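Local coordinates for probable adhesion protein (Pseudomonas aeruginosa PAO1, PDB 6R44) that probably serves as the periplasmic metal-binding component of a zinc-uptake transporter, and binds divalent metal ions such as manganese and iron, at residues A[171-176]-A[222-227]. Sequence-based numbering, arbitrary orientation.
Sequences FRVATI and VIFSEI
Ala174 O accepts Phe224 N in one of four backbone hydrogen bonds that join the parallel strands 173-175 and 222-226, one of them weak. Ala174 N donates to Val222 O at 2.9 Å, so this one residue is held on both of its polar backbone atoms. Ile176 N continues the ladder to Phe224 O, past the end of the strand, while at the other end Val222 N reaches Arg172 O only weakly, at 3.3 Å. Two CA-H...O contacts fill in between: Ile223 CA meets the same Ala174 O, and Thr175 CA meets Phe224 O.

Apolar side chains meet on both faces of the strand pair. On the face of Val173, Thr175, Val222 and Phe224, the side chains of Val173 and Val222 run alongside each other in the same direction, Val173 CG2 lying 3.6 Å from Val222 CG2. Val173 CG1 comes up in plane to the edge of the Phe224 ring, 3.7 Å from CE2, and Thr175 CG2 also lies near that edge. Phe171, its CG turned anti to the backbone N (chi1 -174°), brings CE1 to 3.7 Å from Val222 CG1. Helix 260-278 packs here through Val272 and Ala275 on Phe224 and Ile276 on Phe171.

These are the two central strands of a four-stranded parallel sheet of order 2-1-3-4, in one of the two lobes of this solute-binding protein; His177, a metal ligand, follows directly on Ile176.

On the face of Ala174 and Ile223, Ile223 CD1 extends over the neighbouring strand, 3.9 Å from Ala174 CB. Ile176, just past the strand, points its side chain at strand 222-226, its CD1 3.8 Å from Ile223 CD1 and its CG1 against Ser225 CA. Helix 234-241 packs against Ile176 through Val234 and Ile237.

Among the buried polar groups, Thr175 OG1 hydrogen-bonds to His177 O and Ser225 OG to Ser247 OG on strand 244-248.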
ATOM      1  N   PHE A 171      14.035 -10.222  17.362  1.00 39.38           N
ATOM      2  CA  PHE A 171      13.955  -9.292  16.239  1.00 36.89           C
ATOM      3  C   PHE A 171      12.631  -8.544  16.244  1.00 38.64           C
ATOM      4  O   PHE A 171      11.607  -9.059  15.796  1.00 38.93           O
ATOM      5  CB  PHE A 171      14.253  -9.969  14.885  1.00 37.62           C
ATOM      6  CG  PHE A 171      14.323  -9.013  13.711  1.00 37.98           C
ATOM      7  CD1 PHE A 171      15.431  -8.197  13.521  1.00 39.64           C
ATOM      8  CD2 PHE A 171      13.274  -8.917  12.806  1.00 38.54           C
ATOM      9  CE1 PHE A 171      15.495  -7.321  12.439  1.00 39.31           C
ATOM     10  CE2 PHE A 171      13.360  -8.068  11.700  1.00 40.56           C
ATOM     11  CZ  PHE A 171      14.462  -7.262  11.536  1.00 38.41           C
ATOM     12  N   ARG A 172      12.669  -7.323  16.753  1.00 33.23           N
ATOM     13  CA  ARG A 172      11.514  -6.443  16.836  1.00 31.30           C
ATOM     14  C   ARG A 172      11.664  -5.273  15.859  1.00 34.00           C
ATOM     15  O   ARG A 172      12.731  -4.663  15.755  1.00 31.80           O
ATOM     16  CB  ARG A 172      11.313  -5.957  18.268  1.00 30.87           C
ATOM     17  CG  ARG A 172      10.834  -7.035  19.237  1.00 31.79           C
ATOM     18  CD  ARG A 172      10.529  -6.372  20.556  1.00 37.59           C
ATOM     19  NE  ARG A 172      10.269  -7.327  21.628  1.00 45.15           N
ATOM     20  CZ  ARG A 172       9.072  -7.839  21.875  1.00 56.50           C
ATOM     21  NH1 ARG A 172       8.026  -7.495  21.126  1.00 45.20           N
ATOM     22  NH2 ARG A 172       8.906  -8.699  22.868  1.00 34.91           N
ATOM     23  N   VAL A 173      10.559  -4.963  15.165  1.00 29.34           N
ATOM     24  CA  VAL A 173      10.449  -3.975  14.121  1.00 28.44           C
ATOM     25  C   VAL A 173       9.467  -2.851  14.475  1.00 30.40           C
ATOM     26  O   VAL A 173       8.369  -3.112  14.963  1.00 30.00           O
ATOM     27  CB  VAL A 173      10.010  -4.782  12.861  1.00 32.59           C
ATOM     28  CG1 VAL A 173       9.133  -3.988  11.903  1.00 31.70           C
ATOM     29  CG2 VAL A 173      11.212  -5.404  12.163  1.00 32.37           C
ATOM     30  N   ALA A 174       9.847  -1.610  14.181  1.00 25.24           N
ATOM     31  CA  ALA A 174       8.978  -0.457  14.329  1.00 24.77           C
ATOM     32  C   ALA A 174       8.861   0.252  12.973  1.00 28.90           C
ATOM     33  O   ALA A 174       9.735   0.104  12.113  1.00 27.95           O
ATOM     34  CB  ALA A 174       9.500   0.505  15.397  1.00 25.76           C
ATOM     35  N   THR A 175       7.742   0.949  12.745  1.00 24.83           N
ATOM     36  CA  THR A 175       7.545   1.709  11.503  1.00 23.41           C
ATOM     37  C   THR A 175       7.075   3.125  11.855  1.00 26.16           C
ATOM     38  O   THR A 175       6.479   3.319  12.917  1.00 26.10           O
ATOM     39  CB  THR A 175       6.594   0.992  10.517  1.00 28.03           C
ATOM     40  OG1 THR A 175       5.257   1.078  10.998  1.00 29.87           O
ATOM     41  CG2 THR A 175       6.980  -0.487  10.249  1.00 28.39           C
ATOM     42  N   ILE A 176       7.345   4.110  10.982  1.00 23.31           N
ATOM     43  CA  ILE A 176       6.872   5.489  11.202  1.00 22.90           C
ATOM     44  C   ILE A 176       5.366   5.525  10.878  1.00 25.75           C
ATOM     45  O   ILE A 176       4.564   5.857  11.735  1.00 26.06           O
ATOM     46  CB  ILE A 176       7.675   6.550  10.378  1.00 25.62           C
ATOM     47  CG1 ILE A 176       9.218   6.550  10.698  1.00 25.94           C
ATOM     48  CG2 ILE A 176       7.050   7.961  10.575  1.00 25.66           C
ATOM     49  CD1 ILE A 176       9.638   7.078  12.119  1.00 29.09           C
ATOM     50  N   VAL A 222      14.974  -2.503  14.537  1.00 29.27           N
ATOM     51  CA  VAL A 222      14.935  -1.732  13.291  1.00 28.09           C
ATOM     52  C   VAL A 222      13.715  -0.819  13.200  1.00 29.52           C
ATOM     53  O   VAL A 222      12.666  -1.079  13.790  1.00 28.21           O
ATOM     54  CB  VAL A 222      15.136  -2.546  11.961  1.00 31.52           C
ATOM     55  CG1 VAL A 222      16.173  -3.650  12.096  1.00 31.75           C
ATOM     56  CG2 VAL A 222      13.842  -3.084  11.385  1.00 30.94           C
ATOM     57  N   ILE A 223      13.888   0.272  12.450  1.00 26.32           N
ATOM     58  CA  ILE A 223      12.812   1.181  12.118  1.00 26.70           C
ATOM     59  C   ILE A 223      12.748   1.313  10.607  1.00 27.62           C
ATOM     60  O   ILE A 223      13.775   1.539   9.945  1.00 25.72           O
ATOM     61  CB  ILE A 223      12.772   2.545  12.878  1.00 31.26           C
ATOM     62  CG1 ILE A 223      11.692   3.480  12.330  1.00 31.79           C
ATOM     63  CG2 ILE A 223      14.120   3.240  12.894  1.00 35.41           C
ATOM     64  CD1 ILE A 223      10.483   3.576  13.184  1.00 48.04           C
ATOM     65  N   PHE A 224      11.540   1.112  10.073  1.00 22.46           N
ATOM     66  CA  PHE A 224      11.229   1.302   8.665  1.00 21.00           C
ATOM     67  C   PHE A 224      10.576   2.655   8.536  1.00 25.07           C
ATOM     68  O   PHE A 224       9.439   2.851   8.993  1.00 23.54           O
ATOM     69  CB  PHE A 224      10.326   0.193   8.106  1.00 21.53           C
ATOM     70  CG  PHE A 224      10.980  -1.154   8.057  1.00 23.78           C
ATOM     71  CD1 PHE A 224      12.018  -1.408   7.169  1.00 25.12           C
ATOM     72  CD2 PHE A 224      10.543  -2.188   8.883  1.00 27.47           C
ATOM     73  CE1 PHE A 224      12.622  -2.667   7.116  1.00 27.78           C
ATOM     74  CE2 PHE A 224      11.134  -3.453   8.820  1.00 30.06           C
ATOM     75  CZ  PHE A 224      12.187  -3.678   7.961  1.00 27.92           C
ATOM     76  N   SER A 225      11.323   3.610   7.964  1.00 22.74           N
ATOM     77  CA  SER A 225      10.844   4.968   7.741  1.00 22.68           C
ATOM     78  C   SER A 225      10.263   5.100   6.330  1.00 27.85           C
ATOM     79  O   SER A 225      10.286   4.141   5.559  1.00 26.48           O
ATOM     80  CB  SER A 225      11.947   5.988   8.002  1.00 25.61           C
ATOM     81  OG  SER A 225      12.994   5.827   7.063  1.00 29.27           O
ATOM     82  N   GLU A 226       9.696   6.262   6.020  1.00 25.40           N
ATOM     83  CA  GLU A 226       9.045   6.526   4.740  1.00 25.93           C
ATOM     84  C   GLU A 226       9.989   7.076   3.657  1.00 30.97           C
ATOM     85  O   GLU A 226      10.717   8.033   3.900  1.00 30.66           O
ATOM     86  CB  GLU A 226       7.867   7.503   4.983  1.00 27.63           C
ATOM     87  CG  GLU A 226       6.678   6.881   5.705  1.00 33.74           C
ATOM     88  CD  GLU A 226       6.066   5.737   4.919  1.00 42.81           C
ATOM     89  OE1 GLU A 226       5.372   6.006   3.915  1.00 31.93           O
ATOM     90  OE2 GLU A 226       6.315   4.568   5.282  1.00 36.71           O
ATOM     91  N   ILE A 227       9.956   6.498   2.455  1.00 29.03           N
ATOM     92  CA  ILE A 227      10.726   7.011   1.317  1.00 30.37           C
ATOM     93  C   ILE A 227       9.898   8.144   0.668  1.00 30.51           C
ATOM     94  O   ILE A 227      10.450   9.175   0.321  1.00 30.46           O
ATOM     95  CB  ILE A 227      11.026   5.852   0.282  1.00 35.09           C
ATOM     96  CG1 ILE A 227      12.292   5.068   0.664  1.00 36.40           C
ATOM     97  CG2 ILE A 227      11.155   6.359  -1.165  1.00 36.81           C
ATOM     98  CD1 ILE A 227      12.364   3.619   0.144  1.00 40.69           C
TER